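PDB 5X5L: AdeR from Acinetobacter baumannii, which is a two-component response regulator whose C-terminal OmpR/PhoB-type domain, the part present here, binds DNA of an intercistronic region and probably controls transcription. Local coordinates for residues P45-V48 / G52-M55; T68-V73 / V95-D100. All blocks are in the same frame, centred on the assembly; numbering follows the deposited sequence.

Contact 1: residues P45-V48 / G52-M55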
loop_
_atom_site.group_PDB
_atom_site.type_symbol
_atom_site.label_atom_id
_atom_site.label_comp_id
_atom_site.label_asym_id
_atom_site.label_seq_id
_atom_site.Cartn_x
_atom_site.Cartn_y
_atom_site.Cartn_z
ATOM N N PRO C 45 19.350 -19.919 -6.064
ATOM C CA PRO C 45 20.205 -19.159 -7.004
ATOM C C PRO C 45 20.973 -20.062 -7.954
ATOM O O PRO C 45 20.944 -19.822 -9.162
ATOM C CB PRO C 45 21.176 -18.424 -6.067
ATOM C CG PRO C 45 20.529 -18.411 -4.730
ATOM C CD PRO C 45 19.727 -19.676 -4.658
ATOM N N HIS C 46 21.603 -21.110 -7.413
ATOM C CA HIS C 46 22.481 -21.976 -8.202
ATOM C C HIS C 46 21.757 -23.035 -9.033
ATOM O O HIS C 46 22.383 -23.674 -9.869
ATOM C CB HIS C 46 23.530 -22.622 -7.302
ATOM C CG HIS C 46 24.271 -21.630 -6.460
ATOM N ND1 HIS C 46 25.131 -20.698 -6.997
ATOM C CD2 HIS C 46 24.233 -21.381 -5.133
ATOM C CE1 HIS C 46 25.627 -19.945 -6.034
ATOM N NE2 HIS C 46 25.094 -20.336 -4.890
ATOM N N LYS C 47 20.454 -23.208 -8.819
ATOM C CA LYS C 47 19.675 -24.178 -9.587
ATOM C C LYS C 47 19.511 -23.751 -11.038
ATOM O O LYS C 47 19.318 -22.569 -11.328
ATOM C CB LYS C 47 18.293 -24.363 -8.965
ATOM C CG LYS C 47 17.450 -25.429 -9.642
ATOM C CD LYS C 47 16.028 -25.427 -9.100
ATOM C CE LYS C 47 15.120 -26.313 -9.936
ATOM N NZ LYS C 47 14.621 -25.657 -11.149
ATOM N N VAL C 48 19.579 -24.730 -11.933
ATOM C CA VAL C 48 19.233 -24.537 -13.340
ATOM C C VAL C 48 17.728 -24.717 -13.474
ATOM O O VAL C 48 17.215 -25.814 -13.241
ATOM C CB VAL C 48 19.942 -25.562 -14.260
ATOM C CG1 VAL C 48 19.524 -25.356 -15.715
ATOM C CG2 VAL C 48 21.447 -25.471 -14.101
ATOM N N GLY C 52 10.511 -24.421 -19.429
ATOM C CA GLY C 52 9.182 -24.858 -19.006
ATOM C C GLY C 52 8.815 -24.422 -17.598
ATOM O O GLY C 52 7.665 -24.033 -17.347
ATOM N N GLU C 53 9.780 -24.487 -16.677
ATOM C CA GLU C 53 9.565 -24.037 -15.298
ATOM C C GLU C 53 9.382 -22.534 -15.209
ATOM O O GLU C 53 8.487 -22.061 -14.516
ATOM C CB GLU C 53 10.721 -24.440 -14.388
ATOM C CG GLU C 53 10.839 -25.928 -14.142
ATOM C CD GLU C 53 12.005 -26.261 -13.245
ATOM O OE1 GLU C 53 13.160 -25.969 -13.608
ATOM O OE2 GLU C 53 11.768 -26.792 -12.148
ATOM N N LEU C 54 10.235 -21.787 -15.903
ATOM C CA LEU C 54 10.130 -20.326 -15.939
ATOM C C LEU C 54 8.813 -19.868 -16.578
ATOM O O LEU C 54 8.201 -18.913 -16.098
ATOM C CB LEU C 54 11.321 -19.713 -16.675
ATOM C CG LEU C 54 12.682 -19.901 -15.990
ATOM C CD1 LEU C 54 13.819 -19.547 -16.947
ATOM C CD2 LEU C 54 12.774 -19.078 -14.714
ATOM N N MET C 55 8.376 -20.566 -17.621
ATOM C CA MET C 55 7.134 -20.241 -18.318
ATOM C C MET C 55 5.908 -20.414 -17.416
ATOM O O MET C 55 5.096 -19.504 -17.282
ATOM C CB MET C 55 6.970 -21.113 -19.577
ATOM C CG MET C 55 6.032 -20.505 -20.601
ATOM S SD MET C 55 6.084 -21.265 -22.199
ATOM C CE MET C 55 5.347 -22.824 -21.800
#
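Lys47 and Glu53 reach toward each other from opposite directions, the ammonium group of Lys47 coming to the two carboxylate oxygens of Glu53 in a salt bridge between residues 45-48 and the helical segment 52-55. Lys47 NZ lies 2.9 Å from Glu53 OE1 and 3.2 Å from Glu53 OE2, so one ammonium group spans both oxygens, although each hydrogen bond taken singly is weak. The lysine chain runs extended until its last torsion, where a bend (chi4 -82°) turns NZ back to within 3.3 Å of Val48 O in another weak bond. Phe49 adds a cation-pi contact. Glu53 is the buried, closely held side of the pair: OE1 also accepts the backbone N-H of Thr50, and its strongest polar partner, Ser62 N of the second subunit, binds OE2. These two backbone donors probably limit the rotation of the carboxylate and favour its charged form. The lysine side is looser, partly exposed to solvent, with Met59 of the second subunit against it. The backbones stay well apart, Val48 CA and Glu53 CA being 9.9 Å from each other. In this winged-helix domain the contact joins the loop between helix 32-41 and strand 48-50 to helix 51-58, which precedes recognition helix 66-81 in the helix-turn-helix part and whose Leu54 packs on Phe40 and Met41 of helix 32-41, Val69 of helix 66-81 and Tyr97 of strand 96-98.

Contact 2: residues T68-V73 / V95-D100. With nucleotides of chain J; nucleotides of chain I.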
loop_
_atom_site.group_PDB
_atom_site.type_symbol
_atom_site.label_atom_id
_atom_site.label_comp_id
_atom_site.label_asym_id
_atom_site.label_seq_id
_atom_site.Cartn_x
_atom_site.Cartn_y
_atom_site.Cartn_z
ATOM N N THR C 68 10.296 -17.340 -26.178
ATOM C CA THR C 68 9.765 -16.146 -25.493
ATOM C C THR C 68 10.296 -16.004 -24.062
ATOM O O THR C 68 10.510 -14.899 -23.588
ATOM C CB THR C 68 8.226 -16.124 -25.500
ATOM O OG1 THR C 68 7.773 -16.021 -26.848
ATOM C CG2 THR C 68 7.672 -14.945 -24.718
ATOM N N VAL C 69 10.470 -17.125 -23.370
ATOM C CA VAL C 69 11.192 -17.146 -22.091
ATOM C C VAL C 69 12.568 -16.509 -22.215
ATOM O O VAL C 69 12.917 -15.697 -21.389
ATOM C CB VAL C 69 11.434 -18.606 -21.575
ATOM C CG1 VAL C 69 12.143 -18.587 -20.216
ATOM C CG2 VAL C 69 10.148 -19.416 -21.516
ATOM N N ASP C 70 13.326 -16.874 -23.238
ATOM C CA ASP C 70 14.670 -16.342 -23.462
ATOM C C ASP C 70 14.641 -14.815 -23.530
ATOM O O ASP C 70 15.480 -14.151 -22.911
ATOM C CB ASP C 70 15.328 -16.885 -24.751
ATOM C CG ASP C 70 15.407 -18.399 -24.813
ATOM O OD1 ASP C 70 14.844 -19.082 -23.926
ATOM O OD2 ASP C 70 16.052 -18.910 -25.757
ATOM N N SER C 71 13.654 -14.273 -24.243
ATOM C CA SER C 71 13.556 -12.823 -24.410
ATOM C C SER C 71 13.247 -12.109 -23.094
ATOM O O SER C 71 13.803 -11.038 -22.839
ATOM C CB SER C 71 12.509 -12.457 -25.466
ATOM O OG SER C 71 12.775 -11.191 -26.029
ATOM N N HIS C 72 12.388 -12.693 -22.252
ATOM C CA HIS C 72 12.134 -12.109 -20.931
ATOM C C HIS C 72 13.392 -12.088 -20.078
ATOM O O HIS C 72 13.641 -11.119 -19.363
ATOM C CB HIS C 72 11.015 -12.816 -20.163
ATOM C CG HIS C 72 9.640 -12.525 -20.680
ATOM N ND1 HIS C 72 8.999 -11.319 -20.463
ATOM C CD2 HIS C 72 8.770 -13.295 -21.364
ATOM C CE1 HIS C 72 7.805 -11.355 -21.021
ATOM N NE2 HIS C 72 7.640 -12.544 -21.574
ATOM N N VAL C 73 14.177 -13.164 -20.165
ATOM C CA VAL C 73 15.422 -13.292 -19.404
ATOM C C VAL C 73 16.440 -12.292 -19.923
ATOM O O VAL C 73 17.123 -11.656 -19.126
ATOM C CB VAL C 73 15.976 -14.739 -19.455
ATOM C CG1 VAL C 73 17.358 -14.844 -18.825
ATOM C CG2 VAL C 73 15.014 -15.703 -18.755
ATOM N N VAL C 95 19.451 -26.752 -21.509
ATOM C CA VAL C 95 18.677 -27.034 -20.288
ATOM C C VAL C 95 17.839 -25.812 -19.909
ATOM O O VAL C 95 16.613 -25.900 -19.850
ATOM C CB VAL C 95 19.586 -27.482 -19.104
ATOM C CG1 VAL C 95 18.807 -28.370 -18.125
ATOM C CG2 VAL C 95 20.826 -28.211 -19.591
ATOM N N GLY C 96 18.499 -24.679 -19.659
ATOM C CA GLY C 96 17.791 -23.421 -19.392
ATOM C C GLY C 96 18.681 -22.321 -18.837
ATOM O O GLY C 96 19.627 -21.887 -19.505
ATOM N N TYR C 97 18.372 -21.857 -17.623
ATOM C CA TYR C 97 19.057 -20.716 -17.025
ATOM C C TYR C 97 19.291 -20.858 -15.538
ATOM O O TYR C 97 18.573 -21.583 -14.837
ATOM C CB TYR C 97 18.279 -19.424 -17.249
ATOM C CG TYR C 97 18.087 -19.071 -18.694
ATOM C CD1 TYR C 97 16.983 -19.531 -19.380
ATOM C CD2 TYR C 97 19.032 -18.296 -19.381
ATOM C CE1 TYR C 97 16.789 -19.225 -20.715
ATOM C CE2 TYR C 97 18.859 -17.977 -20.704
ATOM C CZ TYR C 97 17.708 -18.441 -21.381
ATOM O OH TYR C 97 17.493 -18.114 -22.690
ATOM N N ARG C 98 20.284 -20.108 -15.071
ATOM C CA ARG C 98 20.790 -20.196 -13.704
ATOM C C ARG C 98 21.153 -18.793 -13.277
ATOM O O ARG C 98 21.625 -17.975 -14.080
ATOM C CB ARG C 98 22.033 -21.143 -13.681
ATOM C CG ARG C 98 23.424 -20.655 -13.323
ATOM C CD ARG C 98 24.391 -21.755 -13.774
ATOM N NE ARG C 98 24.132 -22.923 -12.962
ATOM C CZ ARG C 98 24.543 -24.169 -13.143
ATOM N NH1 ARG C 98 25.349 -24.490 -14.144
ATOM N NH2 ARG C 98 24.143 -25.128 -12.296
ATOM N N LEU C 99 20.999 -18.464 -12.009
ATOM C CA LEU C 99 21.572 -17.187 -11.457
ATOM C C LEU C 99 23.070 -17.461 -11.298
ATOM O O LEU C 99 23.450 -18.636 -11.199
ATOM C CB LEU C 99 20.911 -16.766 -10.145
ATOM C CG LEU C 99 20.040 -15.493 -9.988
ATOM C CD1 LEU C 99 20.275 -14.943 -8.603
ATOM C CD2 LEU C 99 20.281 -14.446 -11.065
ATOM N N ASP C 100 23.894 -16.451 -11.099
ATOM C CA ASP C 100 25.356 -16.614 -11.028
ATOM C C ASP C 100 25.881 -18.007 -10.644
ATOM O O ASP C 100 25.345 -18.578 -9.747
ATOM C CB ASP C 100 26.040 -15.507 -10.116
ATOM C CG ASP C 100 25.548 -15.497 -8.663
ATOM O OD1 ASP C 100 24.341 -15.706 -8.583
ATOM O OD2 ASP C 100 26.341 -15.532 -7.669
ATOM P P DC J 16 3.893 -13.831 -22.408
ATOM O OP1 DC J 16 2.892 -14.826 -21.945
ATOM O OP2 DC J 16 5.235 -13.780 -21.783
ATOM O "O5'" DC J 16 4.086 -14.001 -23.972
ATOM C "C5'" DC J 16 2.953 -14.005 -24.849
ATOM C "C4'" DC J 16 3.410 -13.638 -26.238
ATOM O "O4'" DC J 16 4.083 -12.368 -26.190
ATOM C "C3'" DC J 16 4.422 -14.616 -26.828
ATOM O "O3'" DC J 16 3.753 -15.521 -27.707
ATOM C "C2'" DC J 16 5.465 -13.726 -27.495
ATOM C "C1'" DC J 16 4.974 -12.305 -27.283
ATOM N N1 DC J 16 6.004 -11.299 -26.962
ATOM C C2 DC J 16 6.216 -10.243 -27.852
ATOM O O2 DC J 16 5.574 -10.215 -28.911
ATOM N N3 DC J 16 7.129 -9.293 -27.547
ATOM C C4 DC J 16 7.814 -9.369 -26.402
ATOM N N4 DC J 16 8.711 -8.415 -26.144
ATOM C C5 DC J 16 7.613 -10.430 -25.474
ATOM C C6 DC J 16 6.702 -11.361 -25.788
ATOM P P DC J 17 4.548 -16.730 -28.363
ATOM O OP1 DC J 17 3.577 -17.768 -28.777
ATOM O OP2 DC J 17 5.659 -17.102 -27.459
ATOM O "O5'" DC J 17 5.125 -16.073 -29.687
ATOM C "C5'" DC J 17 4.256 -15.438 -30.637
ATOM C "C4'" DC J 17 5.083 -14.707 -31.666
ATOM O "O4'" DC J 17 5.801 -13.629 -31.025
ATOM C "C3'" DC J 17 6.132 -15.579 -32.361
ATOM O "O3'" DC J 17 5.845 -15.588 -33.763
ATOM C "C2'" DC J 17 7.466 -14.980 -31.938
ATOM C "C1'" DC J 17 7.118 -13.563 -31.531
ATOM N N1 DC J 17 7.961 -12.949 -30.486
ATOM C C2 DC J 17 8.477 -11.668 -30.701
ATOM O O2 DC J 17 8.264 -11.108 -31.786
ATOM N N3 DC J 17 9.219 -11.083 -29.732
ATOM C C4 DC J 17 9.427 -11.717 -28.577
ATOM N N4 DC J 17 10.167 -11.105 -27.650
ATOM C C5 DC J 17 8.884 -13.009 -28.320
ATOM C C6 DC J 17 8.159 -13.579 -29.290
ATOM P P DT I 6 20.877 -16.746 -23.668
ATOM O OP1 DT I 6 21.567 -16.308 -22.432
ATOM O OP2 DT I 6 19.434 -17.052 -23.625
ATOM O "O5'" DT I 6 21.143 -15.638 -24.775
ATOM C "C5'" DT I 6 22.468 -15.138 -24.999
ATOM C "C4'" DT I 6 22.415 -13.886 -25.838
ATOM O "O4'" DT I 6 21.870 -14.191 -27.143
ATOM C "C3'" DT I 6 21.552 -12.772 -25.261
ATOM O "O3'" DT I 6 22.338 -11.577 -25.259
ATOM C "C2'" DT I 6 20.337 -12.739 -26.175
ATOM C "C1'" DT I 6 20.871 -13.252 -27.494
ATOM N N1 DT I 6 19.918 -13.940 -28.409
ATOM C C2 DT I 6 19.788 -13.485 -29.708
ATOM O O2 DT I 6 20.358 -12.493 -30.131
ATOM N N3 DT I 6 18.942 -14.227 -30.492
ATOM C C4 DT I 6 18.245 -15.361 -30.129
ATOM O O4 DT I 6 17.521 -15.919 -30.948
ATOM C C5 DT I 6 18.437 -15.793 -28.762
ATOM C C7 DT I 6 17.707 -17.007 -28.279
ATOM C C6 DT I 6 19.262 -15.077 -27.984
#
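Val73 and Asp70, one turn apart on helix 66-81, meet the ring and the hydroxyl end of Tyr97 on strand 96-98. Val73 CG1 sits over one face of the ring, 4.1 Å from its centroid and displaced toward the rim, a CH-pi contact. That branch is aimed at the ring by a first torsion of 172°, which leaves CG1 anti to the backbone N. Asp70 comes to the ring edge, its carboxylate plane turned 75° from the ring plane. Although Asp70 OD1 is 3.1 Å from Tyr97 OH, the angle is poor for a hydrogen bond. The hydroxyl points to OP2 of DT6 of chain I as a donor, but the modelled separation is too short to be taken literally. Farther out, Arg51 and Arg67 form salt bridges with OD1 and OD2 of Asp70, respectively, and a backbone hydrogen bond to Phe49 ties Tyr97 into the sheet. On the other DNA strand, His72 NE2 donates to OP2 of DC16 of chain J at 2.7 Å, while Thr68 OG1 points to OP2 of DC17 of chain J, again doubtfully short. Helix 66-81 is the recognition helix, its Ser71 OG weakly bonded to a thymine O4; strands 90-92 and 96-98 form the wing hairpin. Hydroxyl and imidazole N-H donors turned to phosphates of both strands are consistent with backbone binding independent of base sequence, while the arginines probably offset the negative charge of Asp70 near the DNA backbone.

Contact 2 is buried, joining the recognition helix to the C-terminal hairpin at the DNA, whereas contact 1 is partly buried and lies at the border with the second subunit. Their chemistry follows their place: in 45-48 with 52-55 a salt bridge between long side chains does the work, while in 68-73 with 95-100 an aliphatic branch lies over one face of an aromatic ring and the polar groups turn to phosphates or arginines. The two contacts share the three-stranded sheet, since strands 48-50 and 96-98 are neighbours in it. They also touch directly: Pro45 O and Leu99 N are 3.2 Å apart, a probable hydrogen bond, and Val48 packs against Arg98.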